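Local coordinates for hypothetical protein (Pyrococcus furiosus, PDB 2FZF) that is of unknown function but belongs to the rubrerythrin family of the ferritin clan, whose better-known members carry a di-iron centre inside a four-helix bundle, at residues 123-128 / 139-144; 89-94 / 113-118; 28-33 / 82-87. All blocks are in the same frame, centred on the assembly; numbering follows the deposited sequence.

Contact 1: residues 123-128 / 139-144; sequences FYLKLE and LMRYLA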
loop_
_atom_site.group_PDB
_atom_site.type_symbol
_atom_site.label_atom_id
_atom_site.label_comp_id
_atom_site.label_asym_id
_atom_site.label_seq_id
_atom_site.Cartn_x
_atom_site.Cartn_y
_atom_site.Cartn_z
ATOM N N PHE A 123 -6.847 -9.528 10.763
ATOM C CA PHE A 123 -6.369 -10.502 11.746
ATOM C C PHE A 123 -5.438 -9.763 12.739
ATOM O O PHE A 123 -5.669 -9.778 13.944
ATOM C CB PHE A 123 -5.630 -11.641 11.001
ATOM C CG PHE A 123 -5.158 -12.780 11.886
ATOM C CD1 PHE A 123 -3.965 -12.682 12.597
ATOM C CD2 PHE A 123 -5.893 -13.960 11.983
ATOM C CE1 PHE A 123 -3.504 -13.743 13.377
ATOM C CE2 PHE A 123 -5.439 -15.026 12.759
ATOM C CZ PHE A 123 -4.244 -14.915 13.460
ATOM N N TYR A 124 -4.417 -9.089 12.218
ATOM C CA TYR A 124 -3.485 -8.362 13.055
ATOM C C TYR A 124 -4.125 -7.226 13.836
ATOM O O TYR A 124 -3.538 -6.696 14.788
ATOM C CB TYR A 124 -2.353 -7.817 12.213
ATOM C CG TYR A 124 -1.462 -8.883 11.661
ATOM C CD1 TYR A 124 -0.905 -9.857 12.497
ATOM C CD2 TYR A 124 -1.127 -8.897 10.311
ATOM C CE1 TYR A 124 -0.027 -10.814 12.001
ATOM C CE2 TYR A 124 -0.256 -9.848 9.808
ATOM C CZ TYR A 124 0.297 -10.802 10.654
ATOM O OH TYR A 124 1.203 -11.705 10.160
ATOM N N LEU A 125 -5.321 -6.834 13.406
ATOM C CA LEU A 125 -6.079 -5.773 14.067
ATOM C C LEU A 125 -6.666 -6.348 15.341
ATOM O O LEU A 125 -6.677 -5.694 16.385
ATOM C CB LEU A 125 -7.220 -5.298 13.171
ATOM C CG LEU A 125 -6.952 -3.992 12.424
ATOM C CD1 LEU A 125 -8.111 -3.674 11.481
ATOM C CD2 LEU A 125 -6.742 -2.882 13.446
ATOM N N LYS A 126 -7.158 -7.581 15.241
ATOM C CA LYS A 126 -7.742 -8.260 16.382
ATOM C C LYS A 126 -6.644 -8.679 17.347
ATOM O O LYS A 126 -6.722 -8.404 18.545
ATOM C CB LYS A 126 -8.547 -9.490 15.946
ATOM C CG LYS A 126 -9.013 -10.373 17.126
ATOM C CD LYS A 126 -9.750 -9.575 18.232
ATOM C CE LYS A 126 -9.897 -10.383 19.533
ATOM N NZ LYS A 126 -10.635 -11.672 19.344
ATOM N N LEU A 127 -5.618 -9.338 16.819
ATOM C CA LEU A 127 -4.501 -9.801 17.632
ATOM C C LEU A 127 -3.940 -8.625 18.412
ATOM O O LEU A 127 -3.399 -8.786 19.508
ATOM C CB LEU A 127 -3.418 -10.407 16.741
ATOM C CG LEU A 127 -2.880 -11.783 17.141
ATOM C CD1 LEU A 127 -4.024 -12.775 17.230
ATOM C CD2 LEU A 127 -1.857 -12.252 16.125
ATOM N N GLU A 128 -4.077 -7.433 17.841
ATOM C CA GLU A 128 -3.591 -6.230 18.498
ATOM C C GLU A 128 -4.322 -5.987 19.803
ATOM O O GLU A 128 -3.721 -5.598 20.807
ATOM C CB GLU A 128 -3.787 -5.014 17.607
ATOM C CG GLU A 128 -3.593 -3.722 18.370
ATOM C CD GLU A 128 -3.780 -2.511 17.508
ATOM O OE1 GLU A 128 -4.821 -2.429 16.816
ATOM O OE2 GLU A 128 -2.888 -1.638 17.528
ATOM N N LEU A 139 3.470 -3.652 17.264
ATOM C CA LEU A 139 3.934 -4.566 16.226
ATOM C C LEU A 139 2.736 -5.063 15.423
ATOM O O LEU A 139 2.803 -5.209 14.202
ATOM C CB LEU A 139 4.648 -5.772 16.848
ATOM C CG LEU A 139 6.168 -5.726 17.004
ATOM C CD1 LEU A 139 6.799 -5.720 15.622
ATOM C CD2 LEU A 139 6.582 -4.495 17.804
ATOM N N MET A 140 1.639 -5.332 16.121
ATOM C CA MET A 140 0.424 -5.821 15.479
ATOM C C MET A 140 -0.145 -4.761 14.557
ATOM O O MET A 140 -0.503 -5.051 13.418
ATOM C CB MET A 140 -0.603 -6.212 16.534
ATOM C CG MET A 140 -0.893 -7.694 16.568
ATOM S SD MET A 140 0.589 -8.672 16.790
ATOM C CE MET A 140 0.502 -9.756 15.404
ATOM N N ARG A 141 -0.209 -3.535 15.065
ATOM C CA ARG A 141 -0.709 -2.381 14.326
ATOM C C ARG A 141 0.160 -2.157 13.077
ATOM O O ARG A 141 -0.354 -1.953 11.979
ATOM C CB ARG A 141 -0.667 -1.150 15.241
ATOM C CG ARG A 141 -1.370 0.094 14.709
ATOM C CD ARG A 141 -2.878 -0.090 14.674
ATOM N NE ARG A 141 -3.589 1.128 14.292
ATOM C CZ ARG A 141 -4.891 1.326 14.497
ATOM N NH1 ARG A 141 -5.461 2.461 14.119
ATOM N NH2 ARG A 141 -5.627 0.396 15.090
ATOM N N TYR A 142 1.479 -2.202 13.256
ATOM C CA TYR A 142 2.418 -2.021 12.148
ATOM C C TYR A 142 2.197 -3.088 11.075
ATOM O O TYR A 142 2.165 -2.784 9.883
ATOM C CB TYR A 142 3.861 -2.095 12.673
ATOM C CG TYR A 142 4.925 -2.145 11.593
ATOM C CD1 TYR A 142 5.368 -3.368 11.074
ATOM C CD2 TYR A 142 5.460 -0.969 11.058
ATOM C CE1 TYR A 142 6.313 -3.418 10.049
ATOM C CE2 TYR A 142 6.404 -1.005 10.032
ATOM C CZ TYR A 142 6.826 -2.231 9.531
ATOM O OH TYR A 142 7.743 -2.268 8.504
ATOM N N LEU A 143 2.049 -4.335 11.521
ATOM C CA LEU A 143 1.820 -5.460 10.631
ATOM C C LEU A 143 0.472 -5.295 9.893
ATOM O O LEU A 143 0.398 -5.468 8.666
ATOM C CB LEU A 143 1.863 -6.776 11.428
ATOM C CG LEU A 143 3.234 -7.265 11.926
ATOM C CD1 LEU A 143 3.064 -8.374 12.959
ATOM C CD2 LEU A 143 4.060 -7.754 10.754
ATOM N N ALA A 144 -0.576 -4.941 10.637
ATOM C CA ALA A 144 -1.899 -4.718 10.062
ATOM C C ALA A 144 -1.926 -3.592 9.005
ATOM O O ALA A 144 -2.525 -3.754 7.935
ATOM C CB ALA A 144 -2.900 -4.406 11.166
#

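Contact 2: residues 89-94 / 113-118; sequences IGPELQ and AMKAEE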
loop_
_atom_site.group_PDB
_atom_site.type_symbol
_atom_site.label_atom_id
_atom_site.label_comp_id
_atom_site.label_asym_id
_atom_site.label_seq_id
_atom_site.Cartn_x
_atom_site.Cartn_y
_atom_site.Cartn_z
ATOM N N ILE A 89 -7.190 -19.394 9.692
ATOM C CA ILE A 89 -8.137 -18.345 9.339
ATOM C C ILE A 89 -7.818 -17.766 7.970
ATOM O O ILE A 89 -6.653 -17.563 7.626
ATOM C CB ILE A 89 -8.100 -17.182 10.357
ATOM C CG1 ILE A 89 -8.518 -17.674 11.745
ATOM C CG2 ILE A 89 -9.008 -16.064 9.895
ATOM C CD1 ILE A 89 -9.929 -18.214 11.812
ATOM N N GLY A 90 -8.860 -17.508 7.190
ATOM C CA GLY A 90 -8.675 -16.918 5.877
ATOM C C GLY A 90 -8.104 -17.847 4.833
ATOM O O GLY A 90 -7.711 -18.960 5.144
ATOM N N PRO A 91 -8.031 -17.401 3.569
ATOM C CA PRO A 91 -7.492 -18.253 2.504
ATOM C C PRO A 91 -6.016 -18.611 2.645
ATOM O O PRO A 91 -5.185 -17.780 3.007
ATOM C CB PRO A 91 -7.795 -17.451 1.232
ATOM C CG PRO A 91 -7.730 -16.039 1.694
ATOM C CD PRO A 91 -8.425 -16.078 3.042
ATOM N N GLU A 92 -5.702 -19.864 2.362
ATOM C CA GLU A 92 -4.332 -20.326 2.455
ATOM C C GLU A 92 -3.725 -20.391 1.058
ATOM O O GLU A 92 -4.025 -21.291 0.266
ATOM C CB GLU A 92 -4.288 -21.690 3.141
ATOM C CG GLU A 92 -2.959 -22.400 3.049
ATOM C CD GLU A 92 -2.903 -23.624 3.936
ATOM O OE1 GLU A 92 -2.777 -23.460 5.173
ATOM O OE2 GLU A 92 -2.998 -24.750 3.397
ATOM N N LEU A 93 -2.876 -19.409 0.769
ATOM C CA LEU A 93 -2.208 -19.291 -0.522
ATOM C C LEU A 93 -1.170 -20.386 -0.755
ATOM O O LEU A 93 -0.238 -20.557 0.036
ATOM C CB LEU A 93 -1.539 -17.917 -0.629
ATOM C CG LEU A 93 -2.447 -16.687 -0.577
ATOM C CD1 LEU A 93 -1.603 -15.424 -0.487
ATOM C CD2 LEU A 93 -3.330 -16.660 -1.810
ATOM N N GLN A 94 -1.337 -21.131 -1.842
ATOM C CA GLN A 94 -0.396 -22.192 -2.185
ATOM C C GLN A 94 0.573 -21.628 -3.220
ATOM O O GLN A 94 0.214 -20.726 -3.978
ATOM C CB GLN A 94 -1.144 -23.405 -2.755
ATOM C CG GLN A 94 -1.232 -24.611 -1.808
ATOM C CD GLN A 94 -1.762 -24.258 -0.425
ATOM O OE1 GLN A 94 -2.811 -23.626 -0.288
ATOM N NE2 GLN A 94 -1.039 -24.680 0.610
ATOM N N ALA A 113 -5.026 -12.948 -3.635
ATOM C CA ALA A 113 -3.957 -12.345 -2.860
ATOM C C ALA A 113 -4.476 -11.180 -2.045
ATOM O O ALA A 113 -4.145 -11.044 -0.865
ATOM C CB ALA A 113 -2.842 -11.898 -3.767
ATOM N N MET A 114 -5.286 -10.325 -2.654
ATOM C CA MET A 114 -5.792 -9.187 -1.900
ATOM C C MET A 114 -6.776 -9.677 -0.862
ATOM O O MET A 114 -6.956 -9.050 0.178
ATOM C CB MET A 114 -6.436 -8.127 -2.820
ATOM C CG MET A 114 -7.443 -8.610 -3.869
ATOM S SD MET A 114 -8.292 -7.215 -4.750
ATOM C CE MET A 114 -9.617 -6.884 -3.587
ATOM N N LYS A 115 -7.393 -10.819 -1.140
ATOM C CA LYS A 115 -8.346 -11.405 -0.213
ATOM C C LYS A 115 -7.563 -11.849 1.010
ATOM O O LYS A 115 -7.940 -11.569 2.153
ATOM C CB LYS A 115 -9.022 -12.605 -0.855
ATOM C CG LYS A 115 -10.182 -13.151 -0.054
ATOM C CD LYS A 115 -11.361 -12.195 -0.108
ATOM C CE LYS A 115 -12.462 -12.617 0.835
ATOM N NZ LYS A 115 -13.417 -11.499 1.029
ATOM N N ALA A 116 -6.465 -12.549 0.758
ATOM C CA ALA A 116 -5.611 -13.011 1.835
ATOM C C ALA A 116 -5.038 -11.818 2.610
ATOM O O ALA A 116 -4.882 -11.892 3.822
ATOM C CB ALA A 116 -4.495 -13.870 1.284
ATOM N N GLU A 117 -4.727 -10.720 1.923
ATOM C CA GLU A 117 -4.181 -9.561 2.612
ATOM C C GLU A 117 -5.293 -8.891 3.421
ATOM O O GLU A 117 -5.056 -8.279 4.473
ATOM C CB GLU A 117 -3.575 -8.568 1.620
ATOM C CG GLU A 117 -2.452 -9.128 0.739
ATOM C CD GLU A 117 -1.176 -9.441 1.498
ATOM O OE1 GLU A 117 -1.094 -10.511 2.134
ATOM O OE2 GLU A 117 -0.247 -8.615 1.469
ATOM N N GLU A 118 -6.514 -9.024 2.919
ATOM C CA GLU A 118 -7.686 -8.469 3.567
ATOM C C GLU A 118 -7.845 -9.158 4.908
ATOM O O GLU A 118 -7.856 -8.506 5.954
ATOM C CB GLU A 118 -8.926 -8.715 2.707
ATOM C CG GLU A 118 -10.218 -8.173 3.288
ATOM C CD GLU A 118 -11.432 -8.523 2.436
ATOM O OE1 GLU A 118 -11.715 -9.729 2.256
ATOM O OE2 GLU A 118 -12.103 -7.588 1.946
HETATM O O HOH W 1 -5.236 -14.764 4.485
#

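Contact 3: residues 28-33 / 82-87; sequences AIKAEI and VVFPKE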
loop_
_atom_site.group_PDB
_atom_site.type_symbol
_atom_site.label_atom_id
_atom_site.label_comp_id
_atom_site.label_asym_id
_atom_site.label_seq_id
_atom_site.Cartn_x
_atom_site.Cartn_y
_atom_site.Cartn_z
ATOM N N ALA A 28 -0.302 -17.118 12.314
ATOM C CA ALA A 28 0.270 -15.920 11.685
ATOM C C ALA A 28 1.569 -16.260 10.973
ATOM O O ALA A 28 1.731 -15.978 9.792
ATOM C CB ALA A 28 0.524 -14.860 12.735
ATOM N N ILE A 29 2.487 -16.875 11.710
ATOM C CA ILE A 29 3.760 -17.280 11.152
ATOM C C ILE A 29 3.513 -18.154 9.924
ATOM O O ILE A 29 4.097 -17.930 8.861
ATOM C CB ILE A 29 4.585 -18.094 12.163
ATOM C CG1 ILE A 29 4.859 -17.257 13.420
ATOM C CG2 ILE A 29 5.878 -18.546 11.519
ATOM C CD1 ILE A 29 5.615 -17.998 14.506
ATOM N N LYS A 30 2.637 -19.141 10.078
ATOM C CA LYS A 30 2.317 -20.061 9.005
ATOM C C LYS A 30 1.804 -19.312 7.800
ATOM O O LYS A 30 2.177 -19.607 6.667
ATOM C CB LYS A 30 1.262 -21.073 9.476
ATOM C CG LYS A 30 1.109 -22.317 8.608
ATOM C CD LYS A 30 0.323 -23.415 9.343
ATOM C CE LYS A 30 0.313 -24.757 8.558
ATOM N NZ LYS A 30 -0.239 -25.915 9.356
ATOM N N ALA A 31 0.940 -18.332 8.035
ATOM C CA ALA A 31 0.364 -17.561 6.927
ATOM C C ALA A 31 1.433 -16.769 6.197
ATOM O O ALA A 31 1.465 -16.728 4.964
ATOM C CB ALA A 31 -0.715 -16.628 7.443
ATOM N N GLU A 32 2.307 -16.141 6.969
ATOM C CA GLU A 32 3.361 -15.346 6.392
ATOM C C GLU A 32 4.370 -16.205 5.639
ATOM O O GLU A 32 4.990 -15.763 4.677
ATOM C CB GLU A 32 4.059 -14.553 7.486
ATOM C CG GLU A 32 4.101 -13.067 7.186
ATOM C CD GLU A 32 2.767 -12.364 7.382
ATOM O OE1 GLU A 32 2.613 -11.236 6.849
ATOM O OE2 GLU A 32 1.884 -12.922 8.070
ATOM N N ILE A 33 4.535 -17.442 6.068
ATOM C CA ILE A 33 5.480 -18.300 5.399
ATOM C C ILE A 33 4.970 -18.677 4.020
ATOM O O ILE A 33 5.691 -18.584 3.022
ATOM C CB ILE A 33 5.740 -19.541 6.241
ATOM C CG1 ILE A 33 6.521 -19.124 7.470
ATOM C CG2 ILE A 33 6.473 -20.594 5.440
ATOM C CD1 ILE A 33 6.776 -20.213 8.451
ATOM N N VAL A 82 7.533 -23.008 18.528
ATOM C CA VAL A 82 6.308 -22.607 17.858
ATOM C C VAL A 82 5.455 -23.821 17.527
ATOM O O VAL A 82 5.962 -24.866 17.121
ATOM C CB VAL A 82 6.610 -21.839 16.550
ATOM C CG1 VAL A 82 5.305 -21.406 15.887
ATOM C CG2 VAL A 82 7.489 -20.634 16.845
ATOM N N VAL A 83 4.152 -23.674 17.712
ATOM C CA VAL A 83 3.217 -24.747 17.408
ATOM C C VAL A 83 2.216 -24.285 16.341
ATOM O O VAL A 83 1.582 -23.242 16.481
ATOM C CB VAL A 83 2.451 -25.195 18.681
ATOM C CG1 VAL A 83 1.902 -23.974 19.436
ATOM C CG2 VAL A 83 1.319 -26.143 18.289
ATOM N N PHE A 84 2.081 -25.060 15.273
ATOM C CA PHE A 84 1.152 -24.702 14.213
ATOM C C PHE A 84 -0.125 -25.538 14.244
ATOM O O PHE A 84 -0.091 -26.763 14.049
ATOM C CB PHE A 84 1.816 -24.852 12.836
ATOM C CG PHE A 84 3.067 -24.038 12.678
ATOM C CD1 PHE A 84 4.315 -24.627 12.833
ATOM C CD2 PHE A 84 2.994 -22.663 12.443
ATOM C CE1 PHE A 84 5.468 -23.864 12.755
ATOM C CE2 PHE A 84 4.142 -21.892 12.364
ATOM C CZ PHE A 84 5.383 -22.489 12.523
ATOM N N PRO A 85 -1.272 -24.893 14.506
ATOM C CA PRO A 85 -2.539 -25.624 14.540
ATOM C C PRO A 85 -2.941 -26.066 13.125
ATOM O O PRO A 85 -2.544 -25.441 12.142
ATOM C CB PRO A 85 -3.505 -24.605 15.150
ATOM C CG PRO A 85 -2.925 -23.292 14.745
ATOM C CD PRO A 85 -1.452 -23.498 14.942
ATOM N N LYS A 86 -3.716 -27.144 13.021
ATOM C CA LYS A 86 -4.151 -27.636 11.717
ATOM C C LYS A 86 -5.072 -26.623 11.047
ATOM O O LYS A 86 -4.991 -26.392 9.844
ATOM C CB LYS A 86 -4.891 -28.976 11.863
ATOM C CG LYS A 86 -4.029 -30.150 12.339
ATOM C CD LYS A 86 -4.420 -30.636 13.736
ATOM C CE LYS A 86 -5.807 -31.281 13.748
ATOM N NZ LYS A 86 -6.229 -31.759 15.108
ATOM N N GLU A 87 -5.948 -26.014 11.832
ATOM C CA GLU A 87 -6.878 -25.052 11.282
ATOM C C GLU A 87 -6.175 -23.739 10.931
ATOM O O GLU A 87 -5.033 -23.486 11.335
ATOM C CB GLU A 87 -8.034 -24.806 12.267
ATOM C CG GLU A 87 -8.855 -26.067 12.685
ATOM C CD GLU A 87 -9.633 -26.754 11.541
ATOM O OE1 GLU A 87 -10.302 -26.062 10.731
ATOM O OE2 GLU A 87 -9.592 -28.006 11.470
#

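Contact 1: residues 123-128 / 139-144
Tyr124 opens the contact by packing on Met140, Leu143 and Ala144, across an antiparallel pair of neighbouring helices in the ferritin-like four-helix bundle. The segment axes run at 168° and approach to 8.0 Å. With CG anti to its carbonyl carbon, Tyr124 sends its ring along the interface, where Leu143 CB covers one face in a CH-pi contact, 3.9 Å from the ring centroid and 15° off the normal. Met140 crosses Tyr124 at about a right angle, its CE oblique to the ring. Tyr124 CB meanwhile rests on Ala144 CB at 3.6 Å, and the hydroxyl reaches past the pair to Glu32 of helix 21-44. Leu125 starts out away from the partner helix, yet its CD2 comes obliquely beside Arg141 NH2. Three residues on from Tyr124, Leu127 adds a second hydrophobic neighbour for the bent Met140 chain, whose CE lies 3.5 Å from Leu127 CD2. Glu128 closes the walk. Its CB packs on Met140 CB, and its extended chain carries the carboxylate across the aliphatic part of Arg141. The carboxylate and guanidinium planes are 40° apart, and Glu128 OE1, at the guanidinium edge, takes a weak, salt-bridging hydrogen bond from Arg141 NH2 at 3.4 Å.

Contact 2: residues 89-94 / 113-118
Pro91 and Leu93 both direct their side chains at Ala116, while Glu92 between them points away. The proline presents the puckered corner of its ring: Pro91 CG sits 3.7 Å from Ala116 CA and 3.9 Å from Ala116 CB, touching the helix backbone as well as the methyl. Leu93 completes the grip through one branch. Its CG stands anti to its own carbonyl carbon (chi1 -62°), which brings Leu93 CD1 to 3.7 Å from Ala116 CB. A single methyl thus receives two apolar groups. The loop involved belongs to the long connection between helices 63-76 and 103-129, the crossover that joins the two halves of a ferritin-like bundle, and here it lies along the outside of helix 103-129. The next helix residue, Glu117, is buried and lies close to Glu62 and Glu147 and against His150, a cluster consistent with the di-iron site of rubrerythrins. Polar linkage between loop and helix goes through a water, which donates to Ala116 O at 3.0 Å and weakly to Pro91 O at 3.4 Å. Beside the proline, Lys115 NZ is salt-bridged to Glu118, its hydrogen bond to Glu118 OE1 (2.7 Å) using the syn lone pair.

Contact 3: residues 28-33 / 82-87
Ile29 and Lys30 receive Val82 and Phe84 in an apolar contact between a helix and an irregular loop, at the surface of the protein. The helix is 21-44, the first of the ferritin-like four-helix bundle; the loop is part of the long crossover that follows helix 63-76 and leads to helix 103-129. It illustrates how a chain without regular structure can be fastened to a helix mainly through side chains, for no backbone pairing joins the two segments, and even their closest CA atoms, those of Lys30 and Phe84, stand 7.1 Å apart.

Phe84 is the main anchor. Its CG is anti to the carbonyl carbon (chi1 -57°), which swings the ring toward the helix and brings its CD2-CE2 side against Ile29 and Lys30. Ile29 meets the ring at its edge, with CB near the ring plane and 3.8 Å from Phe84 CE2, while its CG2 branch lies close to the same rim. Lys30 approaches differently, obliquely, its CB 3.8 Å from Phe84 CD2. Within the loop itself, Val82 CG1 lies over one face of the ring, offset toward the rim. The same methyl also meets the helix: Ile29 and Val82 reach toward each other tip to tip, with Ile29 CD1 3.7 Å from Val82 CG1. One valine methyl therefore touches both the phenylalanine and the isoleucine.

Ala28 and Glu32 of this helix segment face other neighbours. Ala28 packs on Leu69 of helix 63-76, and the buried Glu32 touches His65. Lys30 remains on the loop side. Its fully extended chain runs out past the beta-carbon of the aromatic residue, Lys30 CD lying 4.1 Å from Phe84 CB, and brings the ammonium atom Lys30 NZ to 3.6 Å from Pro85 O.

How the contacts relate
The three contacts form a series along the chain: contact 3 closes before contact 2 opens, and contact 2 before contact 1 opens. Contacts 2 and 3 fasten successive parts of one crossover to two different helices, with centres about 13 Å apart. Contact 1 lies about 16 Å, centre to centre, from each of them, yet touches both: Phe123 CE2 comes within 4.2 Å of Ile89 CB, and Tyr124 OH lies 2.5 Å from Glu32 OE2. That last approach leads to the bundle interior, where Glu32, Glu62, His65, Glu117, Glu147 and His150 recall the di-iron ligands of rubrerythrins; Glu32 lies on segment 28-33 and Glu117 on segment 113-118.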